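PDB 4B2N: 70 KDA protein from Xanthomonas sp., which cleaves rubber, poly(cis-1,4-isoprene), oxidatively and processively as a dioxygenase that carries two covalently bound c-type hemes. Local coordinates for residues 53-65 / 406-420. Sequence-based numbering, arbitrary orientation.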
ATOM      1  N   VAL A  53      22.066  12.395  11.450  1.00 24.88           N
ATOM      2  CA  VAL A  53      20.909  13.307  11.559  1.00 22.83           C
ATOM      3  C   VAL A  53      20.587  13.544  13.022  1.00 22.01           C
ATOM      4  O   VAL A  53      20.165  14.650  13.407  1.00 24.29           O
ATOM      5  CB  VAL A  53      19.672  12.842  10.685  1.00 22.09           C
ATOM      6  CG1 VAL A  53      19.127  11.496  11.151  1.00 19.59           C
ATOM      7  CG2 VAL A  53      18.547  13.884  10.663  1.00 21.72           C
ATOM      8  N   ASN A  54      20.810  12.539  13.868  1.00 20.72           N
ATOM      9  CA  ASN A  54      20.359  12.670  15.256  1.00 21.93           C
ATOM     10  C   ASN A  54      21.463  13.355  16.056  1.00 24.22           C
ATOM     11  O   ASN A  54      22.016  12.708  16.931  1.00 26.25           O
ATOM     12  CB  ASN A  54      20.072  11.309  15.885  1.00 20.38           C
ATOM     13  CG  ASN A  54      18.932  10.517  15.121  1.00 19.89           C
ATOM     14  OD1 ASN A  54      19.061   9.303  14.814  1.00 23.73           O
ATOM     15  ND2 ASN A  54      17.833  11.182  14.904  1.00 17.64           N
ATOM     16  N   SER A  55      21.728  14.638  15.779  1.00 26.60           N
ATOM     17  CA  SER A  55      22.888  15.362  16.383  1.00 28.12           C
ATOM     18  C   SER A  55      22.707  15.589  17.888  1.00 29.79           C
ATOM     19  O   SER A  55      23.670  15.839  18.586  1.00 27.86           O
ATOM     20  CB  SER A  55      23.150  16.680  15.666  1.00 29.26           C
ATOM     21  OG  SER A  55      21.908  17.378  15.508  1.00 34.91           O
ATOM     22  N   ASN A  56      21.479  15.490  18.376  1.00 27.58           N
ATOM     23  CA  ASN A  56      21.243  15.492  19.808  1.00 30.86           C
ATOM     24  C   ASN A  56      20.671  14.153  20.311  1.00 29.45           C
ATOM     25  O   ASN A  56      19.478  13.875  20.166  1.00 29.10           O
ATOM     26  CB  ASN A  56      20.364  16.680  20.226  1.00 28.29           C
ATOM     27  CG  ASN A  56      19.880  16.551  21.678  1.00 30.80           C
ATOM     28  OD1 ASN A  56      20.368  15.693  22.443  1.00 33.97           O
ATOM     29  ND2 ASN A  56      18.918  17.360  22.062  1.00 29.93           N
ATOM     30  N   PRO A  57      21.518  13.328  20.921  1.00 32.26           N
ATOM     31  CA  PRO A  57      21.073  11.992  21.265  1.00 32.36           C
ATOM     32  C   PRO A  57      20.036  11.977  22.369  1.00 30.41           C
ATOM     33  O   PRO A  57      19.424  10.928  22.569  1.00 31.78           O
ATOM     34  CB  PRO A  57      22.346  11.311  21.765  1.00 35.95           C
ATOM     35  CG  PRO A  57      23.175  12.428  22.312  1.00 33.52           C
ATOM     36  CD  PRO A  57      22.835  13.661  21.527  1.00 32.43           C
ATOM     37  N   ASN A  58      19.782  13.125  23.020  1.00 29.66           N
ATOM     38  CA  ASN A  58      18.722  13.218  24.023  1.00 28.17           C
ATOM     39  C   ASN A  58      17.419  13.794  23.517  1.00 26.28           C
ATOM     40  O   ASN A  58      16.464  13.866  24.268  1.00 26.90           O
ATOM     41  CB  ASN A  58      19.179  14.012  25.224  1.00 31.83           C
ATOM     42  CG  ASN A  58      20.416  13.407  25.822  1.00 34.65           C
ATOM     43  OD1 ASN A  58      21.483  13.995  25.727  1.00 39.26           O
ATOM     44  ND2 ASN A  58      20.302  12.187  26.349  1.00 30.78           N
ATOM     45  N   ALA A  59      17.372  14.189  22.250  1.00 27.04           N
ATOM     46  CA  ALA A  59      16.138  14.722  21.676  1.00 25.97           C
ATOM     47  C   ALA A  59      14.945  13.724  21.836  1.00 25.06           C
ATOM     48  O   ALA A  59      15.132  12.509  21.947  1.00 24.80           O
ATOM     49  CB  ALA A  59      16.333  15.095  20.198  1.00 24.70           C
ATOM     50  N   ALA A  60      13.729  14.271  21.825  1.00 25.24           N
ATOM     51  CA  ALA A  60      12.474  13.500  21.905  1.00 24.04           C
ATOM     52  C   ALA A  60      12.345  12.488  20.777  1.00 23.12           C
ATOM     53  O   ALA A  60      11.780  11.407  20.953  1.00 20.28           O
ATOM     54  CB  ALA A  60      11.275  14.436  21.857  1.00 23.79           C
ATOM     55  N   LEU A  61      12.859  12.845  19.612  1.00 22.40           N
ATOM     56  CA  LEU A  61      12.744  11.934  18.458  1.00 21.45           C
ATOM     57  C   LEU A  61      14.102  11.501  17.909  1.00 21.93           C
ATOM     58  O   LEU A  61      14.909  12.333  17.484  1.00 23.75           O
ATOM     59  CB  LEU A  61      11.925  12.623  17.366  1.00 20.49           C
ATOM     60  CG  LEU A  61      11.871  11.945  15.977  1.00 19.97           C
ATOM     61  CD1 LEU A  61      11.248  10.532  16.047  1.00 22.37           C
ATOM     62  CD2 LEU A  61      11.087  12.788  15.010  1.00 19.08           C
ATOM     63  N   GLN A  62      14.354  10.203  17.899  1.00 22.43           N
ATOM     64  CA  GLN A  62      15.596   9.654  17.307  1.00 22.06           C
ATOM     65  C   GLN A  62      15.212   8.845  16.068  1.00 19.89           C
ATOM     66  O   GLN A  62      14.642   7.773  16.217  1.00 19.15           O
ATOM     67  CB  GLN A  62      16.286   8.741  18.299  1.00 23.54           C
ATOM     68  CG  GLN A  62      16.570   9.500  19.587  1.00 25.46           C
ATOM     69  CD  GLN A  62      17.627  10.571  19.340  1.00 26.39           C
ATOM     70  OE1 GLN A  62      18.631  10.294  18.733  1.00 27.03           O
ATOM     71  NE2 GLN A  62      17.395  11.789  19.809  1.00 25.73           N
ATOM     72  N   PHE A  63      15.544   9.334  14.880  1.00 18.68           N
ATOM     73  CA  PHE A  63      15.231   8.579  13.649  1.00 19.72           C
ATOM     74  C   PHE A  63      16.025   7.297  13.565  1.00 19.71           C
ATOM     75  O   PHE A  63      17.185   7.239  13.955  1.00 21.48           O
ATOM     76  CB  PHE A  63      15.514   9.403  12.382  1.00 18.50           C
ATOM     77  CG  PHE A  63      14.749  10.693  12.309  1.00 19.89           C
ATOM     78  CD1 PHE A  63      13.337  10.693  12.152  1.00 17.96           C
ATOM     79  CD2 PHE A  63      15.429  11.951  12.422  1.00 21.01           C
ATOM     80  CE1 PHE A  63      12.624  11.905  12.056  1.00 19.03           C
ATOM     81  CE2 PHE A  63      14.705  13.163  12.381  1.00 19.74           C
ATOM     82  CZ  PHE A  63      13.295  13.145  12.174  1.00 20.53           C
ATOM     83  N   ASN A  64      15.466   6.284  12.936  1.00 19.20           N
ATOM     84  CA  ASN A  64      16.253   5.069  12.750  1.00 20.46           C
ATOM     85  C   ASN A  64      16.088   4.447  11.406  1.00 20.18           C
ATOM     86  O   ASN A  64      16.740   3.439  11.131  1.00 19.19           O
ATOM     87  CB  ASN A  64      16.020   4.062  13.875  1.00 20.14           C
ATOM     88  CG  ASN A  64      14.643   3.448  13.813  1.00 20.59           C
ATOM     89  OD1 ASN A  64      13.959   3.540  12.820  1.00 16.90           O
ATOM     90  ND2 ASN A  64      14.234   2.816  14.895  1.00 19.33           N
ATOM     91  N   ALA A  65      15.275   5.051  10.534  1.00 20.62           N
ATOM     92  CA  ALA A  65      15.090   4.451   9.209  1.00 19.57           C
ATOM     93  C   ALA A  65      15.615   5.438   8.180  1.00 19.65           C
ATOM     94  O   ALA A  65      14.912   6.415   7.817  1.00 17.56           O
ATOM     95  CB  ALA A  65      13.622   4.143   8.964  1.00 19.60           C
ATOM     96  N   ASN A 406      15.596  20.162  21.369  1.00 26.23           N
ATOM     97  CA  ASN A 406      15.161  19.120  22.298  1.00 29.26           C
ATOM     98  C   ASN A 406      14.175  18.145  21.596  1.00 29.77           C
ATOM     99  O   ASN A 406      13.977  16.998  22.054  1.00 31.17           O
ATOM    100  CB  ASN A 406      14.506  19.717  23.554  1.00 28.56           C
ATOM    101  CG  ASN A 406      15.458  20.610  24.331  1.00 32.50           C
ATOM    102  OD1 ASN A 406      16.638  20.282  24.487  1.00 33.26           O
ATOM    103  ND2 ASN A 406      14.963  21.759  24.762  1.00 30.96           N
ATOM    104  N   TYR A 407      13.572  18.592  20.492  1.00 27.09           N
ATOM    105  CA  TYR A 407      12.562  17.772  19.777  1.00 26.07           C
ATOM    106  C   TYR A 407      13.072  17.259  18.436  1.00 27.01           C
ATOM    107  O   TYR A 407      12.848  16.100  18.106  1.00 26.97           O
ATOM    108  CB  TYR A 407      11.213  18.530  19.618  1.00 24.82           C
ATOM    109  CG  TYR A 407      10.622  18.673  20.980  1.00 24.66           C
ATOM    110  CD1 TYR A 407       9.839  17.669  21.518  1.00 24.09           C
ATOM    111  CD2 TYR A 407      10.944  19.761  21.776  1.00 25.19           C
ATOM    112  CE1 TYR A 407       9.347  17.772  22.831  1.00 25.67           C
ATOM    113  CE2 TYR A 407      10.483  19.857  23.089  1.00 25.65           C
ATOM    114  CZ  TYR A 407       9.689  18.849  23.606  1.00 25.30           C
ATOM    115  OH  TYR A 407       9.184  18.895  24.904  1.00 25.69           O
ATOM    116  N   LEU A 408      13.760  18.108  17.679  1.00 25.58           N
ATOM    117  CA  LEU A 408      14.047  17.816  16.250  1.00 24.75           C
ATOM    118  C   LEU A 408      15.311  18.552  15.941  1.00 24.95           C
ATOM    119  O   LEU A 408      15.392  19.715  16.303  1.00 30.46           O
ATOM    120  CB  LEU A 408      12.991  18.445  15.334  1.00 23.21           C
ATOM    121  CG  LEU A 408      12.195  17.696  14.260  1.00 22.57           C
ATOM    122  CD1 LEU A 408      11.831  18.612  13.101  1.00 21.10           C
ATOM    123  CD2 LEU A 408      12.610  16.269  13.868  1.00 21.26           C
ATOM    124  N   PRO A 409      16.275  17.925  15.209  1.00 26.52           N
ATOM    125  CA  PRO A 409      17.597  18.516  15.005  1.00 24.29           C
ATOM    126  C   PRO A 409      17.570  19.453  13.819  1.00 27.52           C
ATOM    127  O   PRO A 409      18.513  20.146  13.610  1.00 27.18           O
ATOM    128  CB  PRO A 409      18.477  17.304  14.690  1.00 24.57           C
ATOM    129  CG  PRO A 409      17.539  16.364  13.958  1.00 23.73           C
ATOM    130  CD  PRO A 409      16.183  16.561  14.611  1.00 22.95           C
ATOM    131  N   ASP A 410      16.490  19.484  13.029  1.00 24.97           N
ATOM    132  CA  ASP A 410      16.490  20.358  11.853  1.00 25.11           C
ATOM    133  C   ASP A 410      15.041  20.658  11.512  1.00 23.41           C
ATOM    134  O   ASP A 410      14.265  19.713  11.342  1.00 24.41           O
ATOM    135  CB  ASP A 410      17.213  19.604  10.741  1.00 25.24           C
ATOM    136  CG  ASP A 410      17.299  20.388   9.440  1.00 28.15           C
ATOM    137  OD1 ASP A 410      16.510  21.312   9.146  1.00 27.24           O
ATOM    138  OD2 ASP A 410      18.149  20.017   8.632  1.00 29.18           O
ATOM    139  N   PRO A 411      14.647  21.955  11.432  1.00 23.70           N
ATOM    140  CA  PRO A 411      13.227  22.329  11.243  1.00 23.60           C
ATOM    141  C   PRO A 411      12.693  21.794   9.921  1.00 21.14           C
ATOM    142  O   PRO A 411      11.507  21.578   9.821  1.00 20.25           O
ATOM    143  CB  PRO A 411      13.235  23.882  11.269  1.00 24.42           C
ATOM    144  CG  PRO A 411      14.581  24.236  11.792  1.00 23.47           C
ATOM    145  CD  PRO A 411      15.538  23.145  11.481  1.00 24.77           C
ATOM    146  N   ARG A 412      13.578  21.506   8.944  1.00 20.90           N
ATOM    147  CA  ARG A 412      13.152  20.934   7.648  1.00 22.15           C
ATOM    148  C   ARG A 412      12.614  19.499   7.741  1.00 20.72           C
ATOM    149  O   ARG A 412      12.001  19.009   6.784  1.00 20.54           O
ATOM    150  CB  ARG A 412      14.294  20.947   6.634  1.00 21.73           C
ATOM    151  CG  ARG A 412      14.691  22.360   6.270  1.00 23.38           C
ATOM    152  CD  ARG A 412      15.922  22.366   5.359  1.00 25.58           C
ATOM    153  NE  ARG A 412      17.084  21.738   5.996  1.00 23.90           N
ATOM    154  CZ  ARG A 412      18.208  21.443   5.373  1.00 25.22           C
ATOM    155  NH1 ARG A 412      18.354  21.753   4.074  1.00 27.69           N
ATOM    156  NH2 ARG A 412      19.201  20.849   6.028  1.00 24.74           N
ATOM    157  N   LEU A 413      12.787  18.879   8.899  1.00 18.85           N
ATOM    158  CA  LEU A 413      12.402  17.493   9.142  1.00 19.28           C
ATOM    159  C   LEU A 413      10.992  17.390   9.785  1.00 18.82           C
ATOM    160  O   LEU A 413      10.552  16.311  10.221  1.00 17.22           O
ATOM    161  CB  LEU A 413      13.471  16.796   9.994  1.00 17.85           C
ATOM    162  CG  LEU A 413      14.850  16.628   9.371  1.00 18.38           C
ATOM    163  CD1 LEU A 413      15.777  15.925  10.377  1.00 17.90           C
ATOM    164  CD2 LEU A 413      14.686  15.704   8.159  1.00 16.51           C
ATOM    165  N   LYS A 414      10.282  18.521   9.828  1.00 21.36           N
ATOM    166  CA  LYS A 414       8.953  18.544  10.370  1.00 19.47           C
ATOM    167  C   LYS A 414       8.130  17.507   9.625  1.00 19.33           C
ATOM    168  O   LYS A 414       8.131  17.490   8.380  1.00 18.66           O
ATOM    169  CB  LYS A 414       8.350  19.898  10.088  1.00 22.86           C
ATOM    170  CG  LYS A 414       6.946  20.114  10.627  1.00 22.23           C
ATOM    171  CD  LYS A 414       6.588  21.597  10.531  1.00 26.58           C
ATOM    172  CE  LYS A 414       6.813  22.077   9.106  1.00 27.72           C
ATOM    173  NZ  LYS A 414       5.623  22.894   8.803  1.00 31.06           N
ATOM    174  N   GLY A 415       7.414  16.676  10.365  1.00 17.85           N
ATOM    175  CA  GLY A 415       6.528  15.678   9.744  1.00 18.21           C
ATOM    176  C   GLY A 415       7.158  14.427   9.105  1.00 17.64           C
ATOM    177  O   GLY A 415       6.440  13.509   8.738  1.00 17.32           O
ATOM    178  N   VAL A 416       8.485  14.365   9.028  1.00 17.01           N
ATOM    179  CA  VAL A 416       9.156  13.138   8.485  1.00 17.78           C
ATOM    180  C   VAL A 416       8.869  11.913   9.368  1.00 17.88           C
ATOM    181  O   VAL A 416       8.986  11.987  10.595  1.00 16.86           O
ATOM    182  CB  VAL A 416      10.691  13.306   8.269  1.00 16.98           C
ATOM    183  CG1 VAL A 416      11.363  11.983   7.905  1.00 16.62           C
ATOM    184  CG2 VAL A 416      10.963  14.327   7.177  1.00 17.26           C
ATOM    185  N   ALA A 417       8.432  10.824   8.723  1.00 16.36           N
ATOM    186  CA  ALA A 417       8.291   9.549   9.414  1.00 16.75           C
ATOM    187  C   ALA A 417       9.525   8.687   9.046  1.00 16.73           C
ATOM    188  O   ALA A 417       9.628   8.162   7.915  1.00 16.43           O
ATOM    189  CB  ALA A 417       6.970   8.866   8.999  1.00 16.80           C
ATOM    190  N   ALA A 418      10.490   8.547   9.959  1.00 17.65           N
ATOM    191  CA  ALA A 418      11.623   7.669   9.725  1.00 16.72           C
ATOM    192  C   ALA A 418      11.958   6.810  10.927  1.00 17.67           C
ATOM    193  O   ALA A 418      13.152   6.655  11.267  1.00 19.29           O
ATOM    194  CB  ALA A 418      12.844   8.480   9.297  1.00 17.18           C
ATOM    195  N   VAL A 419      10.942   6.259  11.586  1.00 16.76           N
ATOM    196  CA  VAL A 419      11.187   5.353  12.669  1.00 16.55           C
ATOM    197  C   VAL A 419      10.470   4.052  12.381  1.00 16.74           C
ATOM    198  O   VAL A 419       9.274   4.071  12.250  1.00 18.07           O
ATOM    199  CB  VAL A 419      10.641   5.956  13.993  1.00 16.72           C
ATOM    200  CG1 VAL A 419      10.723   4.968  15.165  1.00 16.96           C
ATOM    201  CG2 VAL A 419      11.368   7.266  14.348  1.00 16.14           C
ATOM    202  N   VAL A 420      11.213   2.938  12.303  1.00 16.26           N
ATOM    203  CA  VAL A 420      10.642   1.576  12.336  1.00 17.11           C
ATOM    204  C   VAL A 420      10.666   1.165  13.821  1.00 18.75           C
ATOM    205  O   VAL A 420      11.736   1.090  14.454  1.00 18.21           O
ATOM    206  CB  VAL A 420      11.443   0.620  11.422  1.00 17.20           C
ATOM    207  CG1 VAL A 420      10.986  -0.847  11.537  1.00 16.66           C
ATOM    208  CG2 VAL A 420      11.290   1.087   9.974  1.00 18.21           C
TER
HETATM  209  O   HOH W   1      17.783  17.325  24.743  1.00 30.08           O
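Two loops far apart in sequence pack together where Phe63 of 53-65 puts its ring against Leu408, Leu413, Val416 and Ala418 of 406-420, the second lying in the loop that follows helix 399-402 and leads into strand 420-422. Leu408 CD2 reaches CZ of the ring at 3.6 Å, Leu413 CD1 meets CE2, and Ala418 CB lies 3.6 Å from CD1; all three approach obliquely, while the carbonyl O of Val416 sits at the ring edge. Leu413 CD1 also presses on Val53 CG2 at 3.5 Å, a tight carbon pair. A type II beta turn from Leu413 to Val416 links two of these ring neighbours. Among the polar ties, Ala60 N donates to Asn406 O, and a water joins Asn56 ND2 to Asn406 OD1. Elsewhere, Ala418 O accepts from both Asn64 N and Ala65 N. CG of Asn64 sits between its backbone N and carbonyl carbon (chi1 70°), which brings the amide to the Val420 backbone: OD1 takes Val420 N on an in-plane lone pair at 2.9 Å, and ND2 gives to Val420 O at 3.1 Å. Nearby, the Leu61 and Val419 side chains run past one another in opposite directions, and Val419 comes within about 4 Å of the side chain of Cys393, a covalent attachment point of the second heme.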